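Local coordinates for anti-sigma-I factor RsgI3 (Clostridium thermocellum, PDB 6QE7), which binds pectin and polygalacturonic acid through its extracellular pair of PA14 domains and, in the whole protein, probably holds SigI3 inactive until polysaccharide is sensed, at residues R49-V54 with Y140-P145; A156-D161 with F194-V199; W180-P185 with G264-I269. All blocks are in the same frame, centred on the assembly; numbering follows the deposited sequence.

Contact 1 of 3, residues R49-V54 with Y140-P145; sequences RWTGKV and YPSDGP
Thr51 meets Ser142 hydroxyl to hydroxyl, OG1 to OG at 2.6 Å, a hydrogen bond in which either oxygen could be the donor. Each hydroxyl sits between its own backbone N and carbonyl carbon (chi1 66° for Thr51, 52° for Ser142), and these matching torsions turn the two oxygens to face one another across the gap. The backbone adds a second link, Ser142 N to Thr51 O at 3.2 Å. At Gly52 the chain turns a corner between strands 46-51 and 53-54. With no side chain between the strands, Gly52 CA comes to 3.0 Å from Tyr140 O, a CA-H...O contact. Lys53 then forms an antiparallel hydrogen-bonded pair with Tyr140. Lys53 N reaches Tyr140 O at 2.9 Å and Tyr140 N returns to Lys53 O at 2.9 Å. Lys53 O also borders the Tyr140 ring in its plane, 3.7 Å from CD1. The ammonium of Lys53 leads off to a salt bridge with Asp106, while the Tyr140 ring has a cation-pi partner in Lys104. The chemistry is thus mainly that of the main chain: strand 139-141 is added to the sheet of the first PA14 domain by backbone bonds, supplemented by one hydroxyl pair where regular pairing ends.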
ATOM      1  N   ARG A  49      -4.449  -5.122 -10.249  1.00 34.55           N
ATOM      2  CA  ARG A  49      -5.169  -6.351  -9.960  1.00 31.13           C
ATOM      3  C   ARG A  49      -6.341  -6.494 -10.925  1.00 31.80           C
ATOM      4  O   ARG A  49      -7.228  -5.680 -10.883  1.00 28.50           O
ATOM      5  CB  ARG A  49      -5.745  -6.346  -8.548  1.00 28.58           C
ATOM      6  CG  ARG A  49      -6.205  -7.754  -8.174  1.00 30.49           C
ATOM      7  CD  ARG A  49      -6.830  -7.740  -6.833  1.00 28.61           C
ATOM      8  NE  ARG A  49      -5.786  -7.731  -5.855  1.00 29.18           N
ATOM      9  CZ  ARG A  49      -5.619  -6.839  -4.874  1.00 35.23           C
ATOM     10  NH1 ARG A  49      -6.384  -5.775  -4.792  1.00 29.55           N
ATOM     11  NH2 ARG A  49      -4.663  -7.044  -3.972  1.00 39.13           N
ATOM     12  N   TRP A  50      -6.344  -7.580 -11.679  1.00 27.87           N
ATOM     13  CA  TRP A  50      -7.439  -7.950 -12.595  1.00 27.86           C
ATOM     14  C   TRP A  50      -8.217  -9.092 -11.959  1.00 29.35           C
ATOM     15  O   TRP A  50      -7.570 -10.046 -11.534  1.00 29.33           O
ATOM     16  CB  TRP A  50      -6.866  -8.375 -13.921  1.00 27.46           C
ATOM     17  CG  TRP A  50      -6.240  -7.274 -14.712  1.00 25.92           C
ATOM     18  CD1 TRP A  50      -6.916  -6.328 -15.426  1.00 28.90           C
ATOM     19  CD2 TRP A  50      -4.854  -7.096 -15.020  1.00 25.26           C
ATOM     20  NE1 TRP A  50      -6.048  -5.535 -16.095  1.00 25.59           N
ATOM     21  CE2 TRP A  50      -4.764  -5.934 -15.841  1.00 28.07           C
ATOM     22  CE3 TRP A  50      -3.659  -7.714 -14.642  1.00 24.82           C
ATOM     23  CZ2 TRP A  50      -3.540  -5.431 -16.329  1.00 24.35           C
ATOM     24  CZ3 TRP A  50      -2.439  -7.194 -15.096  1.00 25.29           C
ATOM     25  CH2 TRP A  50      -2.380  -6.046 -15.899  1.00 26.34           C
ATOM     26  N   THR A  51      -9.520  -8.929 -11.767  1.00 33.92           N
ATOM     27  CA  THR A  51     -10.383 -10.017 -11.254  1.00 29.79           C
ATOM     28  C   THR A  51     -11.671 -10.172 -12.076  1.00 32.97           C
ATOM     29  O   THR A  51     -12.176  -9.205 -12.648  1.00 29.32           O
ATOM     30  CB  THR A  51     -10.761  -9.785  -9.808  1.00 31.62           C
ATOM     31  OG1 THR A  51     -11.576  -8.622  -9.795  1.00 33.91           O
ATOM     32  CG2 THR A  51      -9.554  -9.704  -8.885  1.00 33.21           C
ATOM     33  N   GLY A  52     -12.098 -11.418 -12.242  1.00 37.42           N
ATOM     34  CA  GLY A  52     -13.392 -11.773 -12.820  1.00 39.94           C
ATOM     35  C   GLY A  52     -13.475 -13.268 -12.928  1.00 36.81           C
ATOM     36  O   GLY A  52     -12.974 -13.970 -11.976  1.00 34.54           O
ATOM     37  N   LYS A  53     -13.979 -13.713 -14.071  1.00 34.92           N
ATOM     38  CA  LYS A  53     -14.171 -15.152 -14.388  1.00 34.96           C
ATOM     39  C   LYS A  53     -13.692 -15.367 -15.799  1.00 31.34           C
ATOM     40  O   LYS A  53     -13.877 -14.450 -16.667  1.00 32.38           O
ATOM     41  CB  LYS A  53     -15.644 -15.510 -14.180  1.00 39.26           C
ATOM     42  CG  LYS A  53     -16.079 -15.459 -12.727  1.00 49.23           C
ATOM     43  CD  LYS A  53     -17.582 -15.499 -12.600  1.00 56.18           C
ATOM     44  CE  LYS A  53     -18.104 -15.678 -11.198  1.00 51.82           C
ATOM     45  NZ  LYS A  53     -17.246 -16.600 -10.424  1.00 59.35           N
ATOM     46  N   VAL A  54     -13.009 -16.471 -16.015  1.00 29.06           N
ATOM     47  CA  VAL A  54     -12.599 -16.947 -17.351  1.00 30.22           C
ATOM     48  C   VAL A  54     -13.476 -18.174 -17.680  1.00 40.08           C
ATOM     49  O   VAL A  54     -13.893 -18.872 -16.703  1.00 34.36           O
ATOM     50  CB  VAL A  54     -11.099 -17.224 -17.413  1.00 33.11           C
ATOM     51  CG1 VAL A  54     -10.658 -18.306 -16.433  1.00 34.62           C
ATOM     52  CG2 VAL A  54     -10.633 -17.579 -18.801  1.00 30.65           C
ATOM     53  N   TYR A 140     -15.155 -12.231 -17.931  1.00 31.91           N
ATOM     54  CA  TYR A 140     -16.312 -11.560 -17.291  1.00 36.68           C
ATOM     55  C   TYR A 140     -15.789 -10.786 -16.098  1.00 37.68           C
ATOM     56  O   TYR A 140     -15.185 -11.376 -15.217  1.00 38.42           O
ATOM     57  CB  TYR A 140     -17.356 -12.583 -16.812  1.00 38.40           C
ATOM     58  CG  TYR A 140     -17.905 -13.422 -17.939  1.00 43.02           C
ATOM     59  CD1 TYR A 140     -17.145 -14.447 -18.497  1.00 36.34           C
ATOM     60  CD2 TYR A 140     -19.141 -13.102 -18.501  1.00 39.98           C
ATOM     61  CE1 TYR A 140     -17.620 -15.176 -19.580  1.00 46.93           C
ATOM     62  CE2 TYR A 140     -19.629 -13.822 -19.576  1.00 39.82           C
ATOM     63  CZ  TYR A 140     -18.874 -14.856 -20.103  1.00 45.17           C
ATOM     64  OH  TYR A 140     -19.389 -15.517 -21.167  1.00 50.11           O
ATOM     65  N   PRO A 141     -16.003  -9.467 -16.038  1.00 37.37           N
ATOM     66  CA  PRO A 141     -15.375  -8.668 -15.004  1.00 37.01           C
ATOM     67  C   PRO A 141     -16.055  -8.972 -13.692  1.00 42.55           C
ATOM     68  O   PRO A 141     -17.180  -9.342 -13.713  1.00 38.92           O
ATOM     69  CB  PRO A 141     -15.601  -7.202 -15.421  1.00 40.13           C
ATOM     70  CG  PRO A 141     -16.739  -7.271 -16.439  1.00 38.57           C
ATOM     71  CD  PRO A 141     -16.681  -8.655 -17.067  1.00 34.65           C
ATOM     72  N   SER A 142     -15.371  -8.797 -12.573  1.00 45.20           N
ATOM     73  CA  SER A 142     -16.073  -8.909 -11.281  1.00 45.96           C
ATOM     74  C   SER A 142     -16.808  -7.590 -11.116  1.00 49.21           C
ATOM     75  O   SER A 142     -16.402  -6.644 -11.746  1.00 48.99           O
ATOM     76  CB  SER A 142     -15.160  -9.262 -10.138  1.00 43.25           C
ATOM     77  OG  SER A 142     -14.093  -8.381 -10.128  1.00 43.38           O
ATOM     78  N   ASP A 143     -17.873  -7.573 -10.336  1.00 53.47           N
ATOM     79  CA  ASP A 143     -18.420  -6.347  -9.702  1.00 71.10           C
ATOM     80  C   ASP A 143     -18.270  -6.627  -8.207  1.00 73.67           C
ATOM     81  O   ASP A 143     -17.324  -7.375  -7.832  1.00 83.64           O
ATOM     82  CB  ASP A 143     -19.827  -6.024 -10.235  1.00 73.95           C
ATOM     83  CG  ASP A 143     -20.444  -7.190 -11.005  1.00 81.41           C
ATOM     84  OD1 ASP A 143     -20.891  -8.159 -10.354  1.00 77.48           O
ATOM     85  OD2 ASP A 143     -20.421  -7.153 -12.252  1.00 88.37           O
ATOM     86  N   GLY A 144     -19.173  -6.124  -7.382  1.00 81.22           N
ATOM     87  CA  GLY A 144     -19.024  -6.247  -5.925  1.00 87.58           C
ATOM     88  C   GLY A 144     -18.185  -5.090  -5.415  1.00 79.27           C
ATOM     89  O   GLY A 144     -18.066  -4.058  -6.071  1.00 70.52           O
ATOM     90  N   PRO A 145     -17.594  -5.209  -4.221  1.00 95.53           N
ATOM     91  CA  PRO A 145     -17.047  -4.028  -3.563  1.00 93.67           C
ATOM     92  C   PRO A 145     -15.876  -3.446  -4.379  1.00 81.20           C
ATOM     93  O   PRO A 145     -14.896  -4.160  -4.594  1.00 61.77           O
ATOM     94  CB  PRO A 145     -16.608  -4.564  -2.182  1.00103.52           C
ATOM     95  CG  PRO A 145     -17.265  -5.936  -2.040  1.00103.16           C
ATOM     96  CD  PRO A 145     -17.391  -6.453  -3.459  1.00 99.02           C
TER

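Contact 2 of 3, residues A156-D161 with F194-V199; sequences AEYYGD and FSVRWV
Glu157 and Arg197 lie side by side on one face of the sheet, joined by a salt bridge from Arg197 NH1 to Glu157 OE1 at 2.9 Å. The nitrogen keeps this oxygen in its guanidinium plane yet meets it from above the carboxylate plane, 40° out. Arg197 NH1 also donates to Tyr159 OH at 3.0 Å, a more bent bond. On the other face Val196 CG1, set anti to its backbone N (chi1 -163°), stands 3.7 Å from the Tyr158 ring centroid in a CH-pi contact, and also lies over the rim of one Trp198 face. Ala156 CB fills in beside Trp198 CD1 at 3.6 Å. Where the pairing runs out, Ser195 OG donates to Asp161 O at 2.7 Å.

Beyond this shell, Glu259, on strand 254-263, forms a salt bridge with Arg197 NE. Phe169 stacks on Tyr158, and Asp173 accepts from Trp198 NE1.

Underneath runs a regular antiparallel ladder, its strand axes 4.6 Å apart at 168°. One face holds Glu157, Tyr159, Ser195 and Arg197; the other, apolar and aromatic, holds Ala156, Tyr158, Val196 and Trp198. This strand pair is part of the beta-sandwich of the second PA14 domain.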
ATOM      1  N   ALA A 156      -5.588   8.540  15.311  1.00 40.47           N
ATOM      2  CA  ALA A 156      -5.110   9.013  16.616  1.00 38.85           C
ATOM      3  C   ALA A 156      -6.137   8.571  17.643  1.00 38.48           C
ATOM      4  O   ALA A 156      -7.350   8.756  17.405  1.00 35.11           O
ATOM      5  CB  ALA A 156      -4.937  10.508  16.599  1.00 40.21           C
ATOM      6  N   GLU A 157      -5.646   7.915  18.678  1.00 38.05           N
ATOM      7  CA  GLU A 157      -6.381   7.738  19.941  1.00 36.53           C
ATOM      8  C   GLU A 157      -5.802   8.708  20.974  1.00 32.21           C
ATOM      9  O   GLU A 157      -4.568   8.623  21.278  1.00 37.26           O
ATOM     10  CB  GLU A 157      -6.322   6.280  20.334  1.00 36.01           C
ATOM     11  CG  GLU A 157      -6.574   5.308  19.183  1.00 46.15           C
ATOM     12  CD  GLU A 157      -6.077   3.899  19.530  1.00 42.29           C
ATOM     13  OE1 GLU A 157      -4.865   3.666  19.486  1.00 47.54           O
ATOM     14  OE2 GLU A 157      -6.898   3.068  19.960  1.00 59.68           O
ATOM     15  N   TYR A 158      -6.670   9.550  21.553  1.00 33.00           N
ATOM     16  CA  TYR A 158      -6.299  10.489  22.654  1.00 36.60           C
ATOM     17  C   TYR A 158      -6.722   9.921  24.004  1.00 34.63           C
ATOM     18  O   TYR A 158      -7.860   9.508  24.156  1.00 40.22           O
ATOM     19  CB  TYR A 158      -6.905  11.858  22.413  1.00 30.93           C
ATOM     20  CG  TYR A 158      -6.211  12.549  21.293  1.00 32.63           C
ATOM     21  CD1 TYR A 158      -6.349  12.126  19.994  1.00 36.86           C
ATOM     22  CD2 TYR A 158      -5.390  13.615  21.532  1.00 35.89           C
ATOM     23  CE1 TYR A 158      -5.735  12.806  18.952  1.00 37.42           C
ATOM     24  CE2 TYR A 158      -4.723  14.268  20.512  1.00 35.62           C
ATOM     25  CZ  TYR A 158      -4.857  13.835  19.208  1.00 38.73           C
ATOM     26  OH  TYR A 158      -4.155  14.457  18.197  1.00 33.28           O
ATOM     27  N   TYR A 159      -5.795   9.904  24.954  1.00 38.33           N
ATOM     28  CA  TYR A 159      -6.025   9.355  26.304  1.00 37.38           C
ATOM     29  C   TYR A 159      -5.996  10.450  27.361  1.00 37.68           C
ATOM     30  O   TYR A 159      -5.188  11.399  27.252  1.00 30.79           O
ATOM     31  CB  TYR A 159      -5.005   8.263  26.616  1.00 40.53           C
ATOM     32  CG  TYR A 159      -5.164   7.063  25.734  1.00 40.84           C
ATOM     33  CD1 TYR A 159      -4.553   7.040  24.493  1.00 41.55           C
ATOM     34  CD2 TYR A 159      -5.991   6.018  26.082  1.00 43.44           C
ATOM     35  CE1 TYR A 159      -4.678   5.946  23.656  1.00 40.59           C
ATOM     36  CE2 TYR A 159      -6.095   4.895  25.276  1.00 47.32           C
ATOM     37  CZ  TYR A 159      -5.460   4.892  24.040  1.00 43.90           C
ATOM     38  OH  TYR A 159      -5.528   3.867  23.179  1.00 37.40           O
ATOM     39  N   GLY A 160      -6.790  10.239  28.421  1.00 42.52           N
ATOM     40  CA  GLY A 160      -6.887  11.139  29.592  1.00 39.43           C
ATOM     41  C   GLY A 160      -5.947  10.753  30.712  1.00 41.94           C
ATOM     42  O   GLY A 160      -6.188  11.151  31.851  1.00 44.64           O
ATOM     43  N   ASP A 161      -4.806  10.167  30.391  1.00 47.06           N
ATOM     44  CA  ASP A 161      -3.730   9.936  31.391  1.00 41.11           C
ATOM     45  C   ASP A 161      -2.400   9.827  30.643  1.00 41.10           C
ATOM     46  O   ASP A 161      -2.417   9.824  29.411  1.00 45.06           O
ATOM     47  CB  ASP A 161      -4.084   8.650  32.137  1.00 50.25           C
ATOM     48  CG  ASP A 161      -4.270   7.467  31.169  1.00 56.52           C
ATOM     49  OD1 ASP A 161      -3.295   7.119  30.461  1.00 49.80           O
ATOM     50  OD2 ASP A 161      -5.406   6.934  31.087  1.00 46.62           O
ATOM     51  N   PHE A 194      -1.681  13.645  29.686  1.00 36.43           N
ATOM     52  CA  PHE A 194      -2.470  12.986  28.627  1.00 36.32           C
ATOM     53  C   PHE A 194      -1.448  12.273  27.716  1.00 37.36           C
ATOM     54  O   PHE A 194      -0.203  12.430  27.859  1.00 33.84           O
ATOM     55  CB  PHE A 194      -3.380  13.998  27.925  1.00 36.85           C
ATOM     56  CG  PHE A 194      -2.679  14.860  26.899  1.00 35.28           C
ATOM     57  CD1 PHE A 194      -2.065  16.038  27.262  1.00 31.55           C
ATOM     58  CD2 PHE A 194      -2.532  14.418  25.588  1.00 41.58           C
ATOM     59  CE1 PHE A 194      -1.385  16.790  26.323  1.00 38.90           C
ATOM     60  CE2 PHE A 194      -1.860  15.171  24.651  1.00 36.45           C
ATOM     61  CZ  PHE A 194      -1.301  16.369  25.017  1.00 39.85           C
ATOM     62  N   SER A 195      -1.939  11.469  26.794  1.00 35.11           N
ATOM     63  CA  SER A 195      -1.053  10.683  25.897  1.00 33.46           C
ATOM     64  C   SER A 195      -1.821  10.435  24.593  1.00 32.42           C
ATOM     65  O   SER A 195      -3.096  10.580  24.583  1.00 31.39           O
ATOM     66  CB  SER A 195      -0.610   9.407  26.672  1.00 33.11           C
ATOM     67  OG  SER A 195      -1.763   8.671  27.105  1.00 35.48           O
ATOM     68  N   VAL A 196      -1.112  10.081  23.524  1.00 27.47           N
ATOM     69  CA  VAL A 196      -1.707   9.902  22.167  1.00 31.60           C
ATOM     70  C   VAL A 196      -1.022   8.711  21.497  1.00 33.47           C
ATOM     71  O   VAL A 196       0.173   8.546  21.714  1.00 30.62           O
ATOM     72  CB  VAL A 196      -1.519  11.159  21.296  1.00 32.44           C
ATOM     73  CG1 VAL A 196      -2.451  11.164  20.104  1.00 34.30           C
ATOM     74  CG2 VAL A 196      -1.693  12.424  22.119  1.00 39.00           C
ATOM     75  N   ARG A 197      -1.788   7.928  20.745  1.00 37.64           N
ATOM     76  CA  ARG A 197      -1.268   6.876  19.830  1.00 37.25           C
ATOM     77  C   ARG A 197      -1.781   7.181  18.414  1.00 33.68           C
ATOM     78  O   ARG A 197      -2.962   7.340  18.257  1.00 32.01           O
ATOM     79  CB  ARG A 197      -1.698   5.462  20.211  1.00 34.00           C
ATOM     80  CG  ARG A 197      -1.254   4.451  19.161  1.00 34.06           C
ATOM     81  CD  ARG A 197      -1.549   3.006  19.482  1.00 34.09           C
ATOM     82  NE  ARG A 197      -1.091   2.629  20.817  1.00 37.86           N
ATOM     83  CZ  ARG A 197      -1.905   2.501  21.851  1.00 35.90           C
ATOM     84  NH1 ARG A 197      -3.200   2.726  21.721  1.00 39.15           N
ATOM     85  NH2 ARG A 197      -1.424   2.113  23.000  1.00 39.00           N
ATOM     86  N   TRP A 198      -0.863   7.383  17.479  1.00 31.61           N
ATOM     87  CA  TRP A 198      -1.068   7.452  16.021  1.00 31.72           C
ATOM     88  C   TRP A 198      -0.655   6.107  15.437  1.00 32.75           C
ATOM     89  O   TRP A 198       0.447   5.634  15.737  1.00 34.86           O
ATOM     90  CB  TRP A 198      -0.226   8.564  15.419  1.00 29.90           C
ATOM     91  CG  TRP A 198      -0.608   9.950  15.864  1.00 32.93           C
ATOM     92  CD1 TRP A 198      -1.560  10.759  15.299  1.00 35.00           C
ATOM     93  CD2 TRP A 198       0.028  10.736  16.892  1.00 33.07           C
ATOM     94  NE1 TRP A 198      -1.607  11.964  15.962  1.00 35.45           N
ATOM     95  CE2 TRP A 198      -0.640  11.977  16.939  1.00 34.70           C
ATOM     96  CE3 TRP A 198       1.052  10.494  17.815  1.00 31.73           C
ATOM     97  CZ2 TRP A 198      -0.294  12.968  17.863  1.00 35.45           C
ATOM     98  CZ3 TRP A 198       1.371  11.456  18.742  1.00 31.40           C
ATOM     99  CH2 TRP A 198       0.740  12.691  18.734  1.00 31.47           C
ATOM    100  N   VAL A 199      -1.558   5.508  14.684  1.00 34.40           N
ATOM    101  CA  VAL A 199      -1.293   4.283  13.894  1.00 32.64           C
ATOM    102  C   VAL A 199      -1.657   4.550  12.446  1.00 29.43           C
ATOM    103  O   VAL A 199      -2.684   5.208  12.219  1.00 32.09           O
ATOM    104  CB  VAL A 199      -2.118   3.111  14.449  1.00 33.45           C
ATOM    105  CG1 VAL A 199      -1.884   1.837  13.600  1.00 40.56           C
ATOM    106  CG2 VAL A 199      -1.720   2.858  15.882  1.00 38.74           C
TER

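Contact 3 of 3, residues W180-P185 with G264-I269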
ATOM      1  N   TRP A 180       0.781  22.348  21.200  1.00 39.91           N
ATOM      2  CA  TRP A 180      -0.497  22.569  21.927  1.00 44.19           C
ATOM      3  C   TRP A 180      -0.389  23.715  22.946  1.00 52.04           C
ATOM      4  O   TRP A 180      -1.402  24.425  23.080  1.00 71.24           O
ATOM      5  CB  TRP A 180      -0.986  21.288  22.550  1.00 42.68           C
ATOM      6  CG  TRP A 180      -1.584  20.365  21.540  1.00 43.22           C
ATOM      7  CD1 TRP A 180      -2.628  20.602  20.704  1.00 39.91           C
ATOM      8  CD2 TRP A 180      -1.140  19.035  21.263  1.00 41.14           C
ATOM      9  NE1 TRP A 180      -2.882  19.500  19.945  1.00 39.64           N
ATOM     10  CE2 TRP A 180      -2.007  18.513  20.294  1.00 44.85           C
ATOM     11  CE3 TRP A 180      -0.089  18.240  21.737  1.00 38.90           C
ATOM     12  CZ2 TRP A 180      -1.851  17.219  19.797  1.00 47.81           C
ATOM     13  CZ3 TRP A 180       0.061  16.967  21.253  1.00 42.60           C
ATOM     14  CH2 TRP A 180      -0.822  16.454  20.302  1.00 43.99           C
ATOM     15  N   ASP A 181       0.790  24.018  23.503  1.00 62.83           N
ATOM     16  CA  ASP A 181       1.076  25.417  23.956  1.00 79.69           C
ATOM     17  C   ASP A 181       0.123  25.759  25.101  1.00 90.37           C
ATOM     18  O   ASP A 181      -0.496  26.846  24.988  1.00 76.48           O
ATOM     19  CB  ASP A 181       0.734  26.470  22.880  1.00 73.87           C
ATOM     20  CG  ASP A 181       1.852  27.349  22.338  1.00 74.17           C
ATOM     21  OD1 ASP A 181       3.042  27.105  22.653  1.00 75.53           O
ATOM     22  OD2 ASP A 181       1.505  28.267  21.548  1.00 72.34           O
ATOM     23  N   LYS A 182      -0.101  24.780  26.001  1.00 90.88           N
ATOM     24  CA  LYS A 182      -0.865  24.824  27.285  1.00 80.91           C
ATOM     25  C   LYS A 182      -2.375  24.548  27.135  1.00 79.03           C
ATOM     26  O   LYS A 182      -2.953  24.185  28.185  1.00 84.16           O
ATOM     27  CB  LYS A 182      -0.675  26.140  28.054  1.00 94.64           C
ATOM     28  CG  LYS A 182      -0.436  25.933  29.540  1.00100.22           C
ATOM     29  CD  LYS A 182       0.807  25.076  29.804  1.00103.12           C
ATOM     30  CE  LYS A 182       0.667  24.184  31.020  1.00112.90           C
ATOM     31  NZ  LYS A 182       1.849  23.319  31.274  1.00105.94           N
ATOM     32  N   ASP A 183      -3.008  24.755  25.955  1.00 65.66           N
ATOM     33  CA  ASP A 183      -4.437  24.392  25.669  1.00 52.00           C
ATOM     34  C   ASP A 183      -4.472  22.923  25.276  1.00 49.49           C
ATOM     35  O   ASP A 183      -4.396  22.611  24.074  1.00 53.19           O
ATOM     36  CB  ASP A 183      -5.048  25.252  24.561  1.00 54.23           C
ATOM     37  CG  ASP A 183      -4.558  26.692  24.634  1.00 68.39           C
ATOM     38  OD1 ASP A 183      -3.408  26.969  24.166  1.00 71.29           O
ATOM     39  OD2 ASP A 183      -5.303  27.517  25.205  1.00 62.98           O
ATOM     40  N   PHE A 184      -4.526  22.041  26.252  1.00 52.56           N
ATOM     41  CA  PHE A 184      -4.336  20.585  26.028  1.00 41.95           C
ATOM     42  C   PHE A 184      -5.380  20.068  25.064  1.00 36.00           C
ATOM     43  O   PHE A 184      -6.552  20.375  25.143  1.00 38.16           O
ATOM     44  CB  PHE A 184      -4.373  19.806  27.344  1.00 43.78           C
ATOM     45  CG  PHE A 184      -3.339  20.265  28.332  1.00 38.84           C
ATOM     46  CD1 PHE A 184      -2.000  20.156  28.034  1.00 37.49           C
ATOM     47  CD2 PHE A 184      -3.714  20.960  29.469  1.00 39.36           C
ATOM     48  CE1 PHE A 184      -1.038  20.610  28.914  1.00 38.07           C
ATOM     49  CE2 PHE A 184      -2.762  21.399  30.358  1.00 35.38           C
ATOM     50  CZ  PHE A 184      -1.427  21.188  30.107  1.00 41.50           C
ATOM     51  N   PRO A 185      -5.015  19.122  24.185  1.00 37.10           N
ATOM     52  CA  PRO A 185      -5.988  18.556  23.269  1.00 35.86           C
ATOM     53  C   PRO A 185      -7.091  17.699  23.910  1.00 33.54           C
ATOM     54  O   PRO A 185      -8.070  17.312  23.243  1.00 31.07           O
ATOM     55  CB  PRO A 185      -5.121  17.803  22.240  1.00 38.91           C
ATOM     56  CG  PRO A 185      -3.876  17.457  23.017  1.00 41.61           C
ATOM     57  CD  PRO A 185      -3.672  18.587  24.022  1.00 41.58           C
ATOM     58  N   GLY A 264       2.929  17.090  31.998  1.00 54.70           N
ATOM     59  CA  GLY A 264       2.263  18.286  32.550  1.00 58.48           C
ATOM     60  C   GLY A 264       2.790  19.552  31.911  1.00 54.19           C
ATOM     61  O   GLY A 264       2.152  20.636  32.131  1.00 43.51           O
ATOM     62  N   GLU A 265       3.888  19.438  31.144  1.00 57.21           N
ATOM     63  CA  GLU A 265       4.495  20.584  30.417  1.00 59.72           C
ATOM     64  C   GLU A 265       3.476  21.051  29.378  1.00 52.66           C
ATOM     65  O   GLU A 265       2.493  20.351  29.128  1.00 54.87           O
ATOM     66  CB  GLU A 265       5.853  20.195  29.836  1.00 61.91           C
ATOM     67  CG  GLU A 265       6.955  20.239  30.873  1.00 66.88           C
ATOM     68  CD  GLU A 265       6.937  19.051  31.830  1.00 84.32           C
ATOM     69  OE1 GLU A 265       6.398  17.990  31.436  1.00101.46           O
ATOM     70  OE2 GLU A 265       7.443  19.182  32.976  1.00 91.12           O
ATOM     71  N   PRO A 266       3.637  22.256  28.777  1.00 56.34           N
ATOM     72  CA  PRO A 266       2.881  22.613  27.580  1.00 53.03           C
ATOM     73  C   PRO A 266       3.294  21.609  26.492  1.00 47.73           C
ATOM     74  O   PRO A 266       4.517  21.323  26.400  1.00 38.41           O
ATOM     75  CB  PRO A 266       3.320  24.037  27.230  1.00 56.80           C
ATOM     76  CG  PRO A 266       4.645  24.227  27.963  1.00 64.05           C
ATOM     77  CD  PRO A 266       4.612  23.295  29.156  1.00 64.74           C
ATOM     78  N   ALA A 267       2.290  21.014  25.818  1.00 43.04           N
ATOM     79  CA  ALA A 267       2.489  19.779  25.024  1.00 39.85           C
ATOM     80  C   ALA A 267       2.965  20.176  23.621  1.00 39.54           C
ATOM     81  O   ALA A 267       2.453  21.152  23.067  1.00 40.51           O
ATOM     82  CB  ALA A 267       1.243  18.961  24.944  1.00 44.79           C
ATOM     83  N   PHE A 268       3.864  19.387  23.061  1.00 43.06           N
ATOM     84  CA  PHE A 268       4.460  19.616  21.726  1.00 43.06           C
ATOM     85  C   PHE A 268       4.921  18.272  21.208  1.00 38.48           C
ATOM     86  O   PHE A 268       5.645  17.626  21.946  1.00 38.88           O
ATOM     87  CB  PHE A 268       5.667  20.540  21.851  1.00 37.71           C
ATOM     88  CG  PHE A 268       6.287  21.098  20.606  1.00 43.77           C
ATOM     89  CD1 PHE A 268       7.185  20.348  19.863  1.00 51.00           C
ATOM     90  CD2 PHE A 268       6.037  22.410  20.210  1.00 53.49           C
ATOM     91  CE1 PHE A 268       7.789  20.885  18.730  1.00 52.22           C
ATOM     92  CE2 PHE A 268       6.654  22.956  19.085  1.00 52.92           C
ATOM     93  CZ  PHE A 268       7.544  22.195  18.358  1.00 51.77           C
ATOM     94  N   ILE A 269       4.566  17.928  19.983  1.00 40.43           N
ATOM     95  CA  ILE A 269       5.253  16.813  19.266  1.00 41.58           C
ATOM     96  C   ILE A 269       5.205  17.037  17.745  1.00 32.43           C
ATOM     97  O   ILE A 269       4.099  17.290  17.177  1.00 33.87           O
ATOM     98  CB  ILE A 269       4.650  15.467  19.704  1.00 39.01           C
ATOM     99  CG1 ILE A 269       5.324  14.296  18.961  1.00 43.17           C
ATOM    100  CG2 ILE A 269       3.143  15.538  19.521  1.00 35.82           C
ATOM    101  CD1 ILE A 269       4.941  12.975  19.448  1.00 40.69           C
TER
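Trp180 takes Ala267 at the edge of its indole: Ala267 CB, which points toward the turn segment, lies 3.5 Å from Trp180 CE3 and near the ring plane. On one face of the same indole stands Pro185, its CG 3.5 Å above the Trp180 plane and over the centre. Ile269 CG2 comes to 3.8 Å from Trp180 CZ3, the two side chains lying side by side. With Ile269 CG1 anti to the backbone N (chi1 179°), CG2 is left between N and the carbonyl carbon, where it meets the indole. The second flat group, Phe184, has the carbonyl oxygen of Lys182 over one face toward the rim, and Glu265 O at its edge and in plane, 3.5 Å from Phe184 CE1. That same oxygen is hydrogen-bonded by Asn262 ND2, so the ring edge borders a carbonyl already engaged.

Trp180 to Asp183 form a type I' beta turn, with Asp181 and Lys182 both at positive phi. The turn follows strand 177-179, which pairs with strand 268-274 in one of the sheets of the second PA14 domain, so the contact lies at the end of that pairing. Phe178 stacks with Trp180 and also forms a backbone hydrogen bond with Ile269.

Ala267 O serves the first half of the turn: Trp180 N donates to it at 2.8 Å, and Asp181 N adds a weak bond. At the exposed side Lys182, its chain bent at chi2 and chi3, crosses Pro266, and Lys182 NZ donates a hydrogen bond to Gly264 O at 2.8 Å. The ammonium lies in the carbonyl plane on a lone pair, although this lysine is poorly ordered. Gly264 itself adopts a phi of 128°, a backbone shape that calls for glycine.

Contact 2 is the buried one, with seven of its ten touching residues buried; contacts 1 and 3 are only partly buried. Contact 1 belongs to the first PA14 domain and lies about 41 Å, centre to centre, from contact 2 in the second; strands 139-141 and 154-159 follow each other in the chain. Contacts 2 and 3 share the second domain, with centres about 13 Å apart, and touch directly: Phe194 packs on Phe184, Pro185 and Ala267, and Trp198 on Ile269. Contacts 1 and 2 are antiparallel strand pairings, the second richer in side-chain chemistry. Contact 3 instead joins a turn to the loop entering strand 268-274 and to the strand's first residues, through aromatic packing and carbonyl acceptors.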